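Local coordinates for protein putative epimerase (Burkholderia cenocepacia, PDB 4LW8) that is a putative NAD(P)-dependent sugar-nucleotide epimerase or dehydratase, probably acting in the synthesis of the lipopolysaccharide O-antigen of the bacterial outer membrane, at residues P200-H205 with Y255-V260; G216-S221 with E259-L264. One frame throughout, in Å; residues are numbered along the deposited sequence.

Contact 1 (P200-H205 with Y255-V260); sequences PKLVAH and YSLKEV
Between 200-205 and 255-260 the nearest CA atoms are those of Leu202 and Val260, 8.8 Å apart. This is a helix-helix contact in the C-terminal part of an epimerase/dehydratase-family fold: 200-205 is a piece of helix 198-207, while 255-260 runs from the weakly paired strand 254-256 into the first turn of helix 257-268. One branch of Leu202 carries the contact. Its CD2 touches both CG1 of Val260 and CD1 of Leu257, each at 3.9 Å, so a single methyl meets residues three apart on the facing helix. Val260 offers CG1 because that methyl stands anti to its backbone N (chi1 176°), and its side chain crosses that of Leu202 at about a right angle. Leu257 brings its CD1 in, its side chain slanting across that of Leu202. All three residues are buried, and Ile213 and Leu215 of strand 212-215 also pack on Leu202.

Behind Leu257 the helix start is closed by a capping box. Ser256, the N-cap, accepts the amide of Glu259 on OG (N to OG 3.1 Å), and Glu259 returns its carboxylate to the amide of Ser256. That second bond is almost straight, 172° at the hydrogen, and spans 2.8 Å from Ser256 N to Glu259 OE2, which is met from above the carboxylate plane.

Contact 2 (G216-S221 with E259-L264); sequences GNLDVS and EVLAML
The loop that joins strand 212-215 to strand 221-226 passes beside the N-terminal half of helix 257-268, and residues 216-221 meet 259-264 there at two separate points near the surface. The first is apolar: CD2 of Leu218 rests against CD1 of Leu261 at 4.0 Å, methyl to methyl, with the two side chains crossing at about a right angle. The CB of Leu261 points toward the loop, and CG, anti to the carbonyl carbon (chi1 -71°), carries CD1 to Leu218; Tyr206 of helix 198-207 and Ile272 also touch Leu261.

The second point is polar and bridged by water. Ser221 OG and Glu259 OE2 stand 4.2 Å apart, too far for a direct bond, and water 1 links them. It accepts from Ser221 OG at 2.9 Å and donates at 2.8 Å to Glu259 OE2, the same oxygen that receives Ser256 N. On the loop side, Asp219 forms a salt bridge with Lys287. The whole is a strand-connecting loop laid against the first turns of a helix, joined by a leucine pair and by a water on the carboxylate of that helix's N-terminal capping box.

From the N terminus, helix 198-207 comes first, followed by strand 212-215 and the loop that leads into strand 221-226; helix 227-240 and strands 246-249 and 254-256 then lead to helix 257-268. Contact 1 closes the longer loop, from 200-205 to 255-260. Contact 2 starts inside that loop and ends on the same helix, overlapping contact 1 at Glu259 and Val260 and running on to Leu264, so the two connections cross in sequence. Their centres are about 6 Å apart. Helix 257-268 is thus held by helix 198-207 in one contact and by the inter-strand loop in the other. A probable hydrogen bond from Lys258 N to Leu218 O, 3.1 Å, joins the two contacts.

Contact 1 (P200-H205 with Y255-V260)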
ATOM      1  N   PRO A 200     -26.100  -1.726  13.131  1.00 31.27           N
ATOM      2  CA  PRO A 200     -27.198  -0.757  12.975  1.00 31.22           C
ATOM      3  C   PRO A 200     -28.372  -1.279  12.130  1.00 33.80           C
ATOM      4  O   PRO A 200     -29.527  -0.923  12.390  1.00 33.64           O
ATOM      5  CB  PRO A 200     -26.513   0.436  12.296  1.00 28.96           C
ATOM      6  CG  PRO A 200     -25.091   0.366  12.821  1.00 26.82           C
ATOM      7  CD  PRO A 200     -24.785  -1.111  12.851  1.00 29.24           C
ATOM      8  N   LYS A 201     -28.086  -2.126  11.149  1.00 31.21           N
ATOM      9  CA  LYS A 201     -29.146  -2.746  10.352  1.00 30.83           C
ATOM     10  C   LYS A 201     -30.038  -3.620  11.241  1.00 32.53           C
ATOM     11  O   LYS A 201     -31.268  -3.511  11.204  1.00 33.64           O
ATOM     12  CB  LYS A 201     -28.533  -3.568   9.214  1.00 31.60           C
ATOM     13  CG  LYS A 201     -29.526  -4.188   8.221  1.00 46.07           C
ATOM     14  CD  LYS A 201     -28.828  -5.262   7.363  1.00 49.46           C
ATOM     15  CE  LYS A 201     -29.804  -6.001   6.448  1.00 56.72           C
ATOM     16  NZ  LYS A 201     -29.169  -7.161   5.730  1.00 59.54           N
ATOM     17  N   LEU A 202     -29.407  -4.456  12.066  1.00 30.39           N
ATOM     18  CA  LEU A 202     -30.115  -5.308  13.021  1.00 31.12           C
ATOM     19  C   LEU A 202     -30.924  -4.465  14.002  1.00 30.72           C
ATOM     20  O   LEU A 202     -32.103  -4.739  14.242  1.00 34.14           O
ATOM     21  CB  LEU A 202     -29.133  -6.192  13.790  1.00 34.58           C
ATOM     22  CG  LEU A 202     -28.782  -7.579  13.247  1.00 48.15           C
ATOM     23  CD1 LEU A 202     -28.572  -7.544  11.755  1.00 55.82           C
ATOM     24  CD2 LEU A 202     -27.528  -8.088  13.932  1.00 44.56           C
ATOM     25  N   VAL A 203     -30.288  -3.444  14.576  1.00 30.91           N
ATOM     26  CA  VAL A 203     -30.973  -2.554  15.520  1.00 32.69           C
ATOM     27  C   VAL A 203     -32.182  -1.872  14.865  1.00 34.38           C
ATOM     28  O   VAL A 203     -33.264  -1.819  15.452  1.00 37.66           O
ATOM     29  CB  VAL A 203     -30.003  -1.488  16.090  1.00 34.57           C
ATOM     30  CG1 VAL A 203     -30.764  -0.349  16.784  1.00 32.24           C
ATOM     31  CG2 VAL A 203     -29.018  -2.140  17.043  1.00 34.84           C
ATOM     32  N   ALA A 204     -32.000  -1.368  13.646  1.00 30.02           N
ATOM     33  CA  ALA A 204     -33.081  -0.691  12.927  1.00 31.42           C
ATOM     34  C   ALA A 204     -34.271  -1.624  12.726  1.00 34.18           C
ATOM     35  O   ALA A 204     -35.422  -1.220  12.893  1.00 39.27           O
ATOM     36  CB  ALA A 204     -32.595  -0.159  11.588  1.00 28.77           C
ATOM     37  N   HIS A 205     -33.994  -2.877  12.384  1.00 30.27           N
ATOM     38  CA  HIS A 205     -35.073  -3.839  12.195  1.00 35.57           C
ATOM     39  C   HIS A 205     -35.813  -4.099  13.503  1.00 42.50           C
ATOM     40  O   HIS A 205     -37.043  -4.047  13.543  1.00 42.49           O
ATOM     41  CB  HIS A 205     -34.558  -5.164  11.624  1.00 32.71           C
ATOM     42  CG  HIS A 205     -34.294  -5.133  10.150  1.00 31.22           C
ATOM     43  ND1 HIS A 205     -33.300  -4.362   9.580  1.00 28.96           N
ATOM     44  CD2 HIS A 205     -34.908  -5.772   9.122  1.00 31.54           C
ATOM     45  CE1 HIS A 205     -33.299  -4.546   8.271  1.00 36.52           C
ATOM     46  NE2 HIS A 205     -34.274  -5.387   7.968  1.00 36.90           N
ATOM     47  N   TYR A 255     -18.346 -12.114  19.259  1.00 38.23           N
ATOM     48  CA  TYR A 255     -19.751 -12.502  19.292  1.00 34.07           C
ATOM     49  C   TYR A 255     -20.222 -13.026  17.937  1.00 31.45           C
ATOM     50  O   TYR A 255     -19.924 -12.430  16.902  1.00 34.35           O
ATOM     51  CB  TYR A 255     -20.626 -11.307  19.689  1.00 34.99           C
ATOM     52  CG  TYR A 255     -20.460 -10.769  21.101  1.00 36.68           C
ATOM     53  CD1 TYR A 255     -21.065 -11.389  22.185  1.00 45.00           C
ATOM     54  CD2 TYR A 255     -19.696  -9.636  21.340  1.00 35.43           C
ATOM     55  CE1 TYR A 255     -20.925 -10.878  23.469  1.00 53.15           C
ATOM     56  CE2 TYR A 255     -19.550  -9.118  22.615  1.00 41.52           C
ATOM     57  CZ  TYR A 255     -20.163  -9.740  23.674  1.00 56.86           C
ATOM     58  OH  TYR A 255     -20.005  -9.219  24.939  1.00 70.72           O
ATOM     59  N   SER A 256     -20.962 -14.130  17.938  1.00 34.66           N
ATOM     60  CA  SER A 256     -21.607 -14.601  16.719  1.00 33.81           C
ATOM     61  C   SER A 256     -22.861 -13.776  16.454  1.00 36.21           C
ATOM     62  O   SER A 256     -23.393 -13.140  17.362  1.00 33.27           O
ATOM     63  CB  SER A 256     -21.977 -16.074  16.837  1.00 40.15           C
ATOM     64  OG  SER A 256     -23.011 -16.254  17.789  1.00 42.21           O
ATOM     65  N   LEU A 257     -23.359 -13.817  15.223  1.00 36.92           N
ATOM     66  CA  LEU A 257     -24.599 -13.121  14.887  1.00 37.64           C
ATOM     67  C   LEU A 257     -25.776 -13.692  15.687  1.00 42.33           C
ATOM     68  O   LEU A 257     -26.721 -12.982  16.023  1.00 39.60           O
ATOM     69  CB  LEU A 257     -24.864 -13.215  13.390  1.00 37.98           C
ATOM     70  CG  LEU A 257     -25.390 -11.973  12.678  1.00 47.88           C
ATOM     71  CD1 LEU A 257     -24.762 -10.692  13.223  1.00 50.23           C
ATOM     72  CD2 LEU A 257     -25.102 -12.123  11.193  1.00 48.06           C
ATOM     73  N   LYS A 258     -25.687 -14.974  16.013  1.00 31.03           N
ATOM     74  CA  LYS A 258     -26.687 -15.644  16.836  1.00 40.31           C
ATOM     75  C   LYS A 258     -26.734 -15.049  18.247  1.00 38.10           C
ATOM     76  O   LYS A 258     -27.813 -14.849  18.802  1.00 41.37           O
ATOM     77  CB  LYS A 258     -26.399 -17.150  16.908  1.00 40.81           C
ATOM     78  CG  LYS A 258     -27.489 -17.975  17.583  1.00 44.56           C
ATOM     79  CD  LYS A 258     -27.070 -19.435  17.770  1.00 50.41           C
ATOM     80  CE  LYS A 258     -28.154 -20.237  18.496  1.00 57.75           C
ATOM     81  NZ  LYS A 258     -27.712 -21.622  18.852  1.00 63.88           N
ATOM     82  N   GLU A 259     -25.566 -14.773  18.820  1.00 37.09           N
ATOM     83  CA  GLU A 259     -25.495 -14.140  20.137  1.00 40.59           C
ATOM     84  C   GLU A 259     -26.058 -12.722  20.098  1.00 40.62           C
ATOM     85  O   GLU A 259     -26.755 -12.296  21.022  1.00 39.78           O
ATOM     86  CB  GLU A 259     -24.050 -14.088  20.653  1.00 44.05           C
ATOM     87  CG  GLU A 259     -23.378 -15.444  20.924  1.00 52.60           C
ATOM     88  CD  GLU A 259     -21.892 -15.282  21.247  1.00 61.90           C
ATOM     89  OE1 GLU A 259     -21.560 -14.927  22.401  1.00 68.88           O
ATOM     90  OE2 GLU A 259     -21.054 -15.489  20.343  1.00 58.53           O
ATOM     91  N   VAL A 260     -25.763 -12.000  19.020  1.00 29.55           N
ATOM     92  CA  VAL A 260     -26.230 -10.627  18.880  1.00 29.24           C
ATOM     93  C   VAL A 260     -27.748 -10.619  18.722  1.00 35.38           C
ATOM     94  O   VAL A 260     -28.449  -9.850  19.394  1.00 35.17           O
ATOM     95  CB  VAL A 260     -25.558  -9.915  17.685  1.00 32.43           C
ATOM     96  CG1 VAL A 260     -26.144  -8.521  17.500  1.00 31.35           C
ATOM     97  CG2 VAL A 260     -24.055  -9.814  17.914  1.00 28.66           C
TER

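Contact 2 (G216-S221 with E259-L264)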
ATOM      1  N   GLY A 216     -26.210 -13.472   6.630  1.00 48.54           N
ATOM      2  CA  GLY A 216     -25.318 -14.559   6.270  1.00 50.37           C
ATOM      3  C   GLY A 216     -25.319 -15.621   7.355  1.00 51.34           C
ATOM      4  O   GLY A 216     -26.301 -15.764   8.079  1.00 58.02           O
ATOM      5  N   ASN A 217     -24.209 -16.342   7.493  1.00 46.48           N
ATOM      6  CA  ASN A 217     -24.082 -17.366   8.524  1.00 46.91           C
ATOM      7  C   ASN A 217     -24.126 -16.749   9.916  1.00 43.03           C
ATOM      8  O   ASN A 217     -23.549 -15.692  10.150  1.00 40.53           O
ATOM      9  CB  ASN A 217     -22.785 -18.171   8.341  1.00 53.68           C
ATOM     10  N   LEU A 218     -24.806 -17.426  10.834  1.00 45.11           N
ATOM     11  CA  LEU A 218     -25.042 -16.913  12.177  1.00 43.75           C
ATOM     12  C   LEU A 218     -23.997 -17.416  13.165  1.00 42.78           C
ATOM     13  O   LEU A 218     -24.018 -17.052  14.339  1.00 41.70           O
ATOM     14  CB  LEU A 218     -26.443 -17.312  12.657  1.00 43.77           C
ATOM     15  CG  LEU A 218     -27.591 -16.939  11.710  1.00 48.76           C
ATOM     16  CD1 LEU A 218     -28.936 -17.412  12.253  1.00 41.81           C
ATOM     17  CD2 LEU A 218     -27.609 -15.428  11.437  1.00 31.32           C
ATOM     18  N   ASP A 219     -23.095 -18.267  12.690  1.00 40.50           N
ATOM     19  CA  ASP A 219     -22.128 -18.916  13.564  1.00 39.48           C
ATOM     20  C   ASP A 219     -20.738 -18.318  13.365  1.00 40.41           C
ATOM     21  O   ASP A 219     -19.728 -18.884  13.788  1.00 49.40           O
ATOM     22  CB  ASP A 219     -22.130 -20.433  13.320  1.00 39.00           C
ATOM     23  CG  ASP A 219     -21.712 -20.803  11.902  1.00 57.29           C
ATOM     24  OD1 ASP A 219     -21.825 -19.945  10.994  1.00 57.36           O
ATOM     25  OD2 ASP A 219     -21.311 -21.973  11.686  1.00 66.49           O
ATOM     26  N   VAL A 220     -20.698 -17.155  12.728  1.00 33.99           N
ATOM     27  CA  VAL A 220     -19.441 -16.467  12.482  1.00 35.78           C
ATOM     28  C   VAL A 220     -19.239 -15.375  13.539  1.00 36.52           C
ATOM     29  O   VAL A 220     -20.064 -14.481  13.676  1.00 38.71           O
ATOM     30  CB  VAL A 220     -19.407 -15.865  11.073  1.00 36.70           C
ATOM     31  CG1 VAL A 220     -18.185 -14.976  10.912  1.00 39.05           C
ATOM     32  CG2 VAL A 220     -19.399 -16.990  10.032  1.00 37.18           C
ATOM     33  N   SER A 221     -18.161 -15.493  14.312  1.00 33.82           N
ATOM     34  CA  SER A 221     -17.928 -14.623  15.476  1.00 38.74           C
ATOM     35  C   SER A 221     -16.897 -13.546  15.189  1.00 35.13           C
ATOM     36  O   SER A 221     -15.838 -13.828  14.616  1.00 34.70           O
ATOM     37  CB  SER A 221     -17.466 -15.440  16.691  1.00 41.31           C
ATOM     38  OG  SER A 221     -18.460 -16.356  17.115  1.00 47.63           O
ATOM     39  N   GLU A 259     -25.566 -14.773  18.820  1.00 37.09           N
ATOM     40  CA  GLU A 259     -25.495 -14.140  20.137  1.00 40.59           C
ATOM     41  C   GLU A 259     -26.058 -12.722  20.098  1.00 40.62           C
ATOM     42  O   GLU A 259     -26.755 -12.296  21.022  1.00 39.78           O
ATOM     43  CB  GLU A 259     -24.050 -14.088  20.653  1.00 44.05           C
ATOM     44  CG  GLU A 259     -23.378 -15.444  20.924  1.00 52.60           C
ATOM     45  CD  GLU A 259     -21.892 -15.282  21.247  1.00 61.90           C
ATOM     46  OE1 GLU A 259     -21.560 -14.927  22.401  1.00 68.88           O
ATOM     47  OE2 GLU A 259     -21.054 -15.489  20.343  1.00 58.53           O
ATOM     48  N   VAL A 260     -25.763 -12.000  19.020  1.00 29.55           N
ATOM     49  CA  VAL A 260     -26.230 -10.627  18.880  1.00 29.24           C
ATOM     50  C   VAL A 260     -27.748 -10.619  18.722  1.00 35.38           C
ATOM     51  O   VAL A 260     -28.449  -9.850  19.394  1.00 35.17           O
ATOM     52  CB  VAL A 260     -25.558  -9.915  17.685  1.00 32.43           C
ATOM     53  CG1 VAL A 260     -26.144  -8.521  17.500  1.00 31.35           C
ATOM     54  CG2 VAL A 260     -24.055  -9.814  17.914  1.00 28.66           C
ATOM     55  N   LEU A 261     -28.256 -11.497  17.857  1.00 31.85           N
ATOM     56  CA  LEU A 261     -29.696 -11.647  17.690  1.00 36.90           C
ATOM     57  C   LEU A 261     -30.367 -11.970  19.024  1.00 39.17           C
ATOM     58  O   LEU A 261     -31.404 -11.404  19.351  1.00 40.87           O
ATOM     59  CB  LEU A 261     -30.020 -12.741  16.659  1.00 38.69           C
ATOM     60  CG  LEU A 261     -29.689 -12.385  15.206  1.00 39.55           C
ATOM     61  CD1 LEU A 261     -29.719 -13.627  14.298  1.00 36.02           C
ATOM     62  CD2 LEU A 261     -30.653 -11.307  14.721  1.00 37.88           C
ATOM     63  N   ALA A 262     -29.768 -12.868  19.801  1.00 38.51           N
ATOM     64  CA  ALA A 262     -30.359 -13.255  21.079  1.00 40.84           C
ATOM     65  C   ALA A 262     -30.441 -12.063  22.040  1.00 42.36           C
ATOM     66  O   ALA A 262     -31.422 -11.923  22.774  1.00 39.97           O
ATOM     67  CB  ALA A 262     -29.576 -14.392  21.700  1.00 40.60           C
ATOM     68  N   MET A 263     -29.420 -11.204  22.019  1.00 40.17           N
ATOM     69  CA  MET A 263     -29.400  -9.994  22.850  1.00 39.96           C
ATOM     70  C   MET A 263     -30.518  -9.031  22.477  1.00 41.43           C
ATOM     71  O   MET A 263     -31.159  -8.423  23.344  1.00 38.21           O
ATOM     72  CB  MET A 263     -28.058  -9.269  22.730  1.00 36.17           C
ATOM     73  CG  MET A 263     -26.899  -9.927  23.462  1.00 36.01           C
ATOM     74  SD  MET A 263     -25.329  -9.070  23.148  1.00 48.87           S
ATOM     75  CE  MET A 263     -24.212 -10.173  23.993  1.00 72.18           C
ATOM     76  N   LEU A 264     -30.723  -8.872  21.176  1.00 37.34           N
ATOM     77  CA  LEU A 264     -31.717  -7.939  20.684  1.00 38.23           C
ATOM     78  C   LEU A 264     -33.112  -8.489  20.911  1.00 41.68           C
ATOM     79  O   LEU A 264     -34.038  -7.728  21.203  1.00 38.15           O
ATOM     80  CB  LEU A 264     -31.476  -7.633  19.207  1.00 33.80           C
ATOM     81  CG  LEU A 264     -30.265  -6.731  18.927  1.00 28.79           C
ATOM     82  CD1 LEU A 264     -29.873  -6.801  17.458  1.00 27.42           C
ATOM     83  CD2 LEU A 264     -30.567  -5.284  19.329  1.00 29.00           C
TER
HETATM   84  O   HOH W   1     -18.525 -16.589  20.025  1.00 43.81           O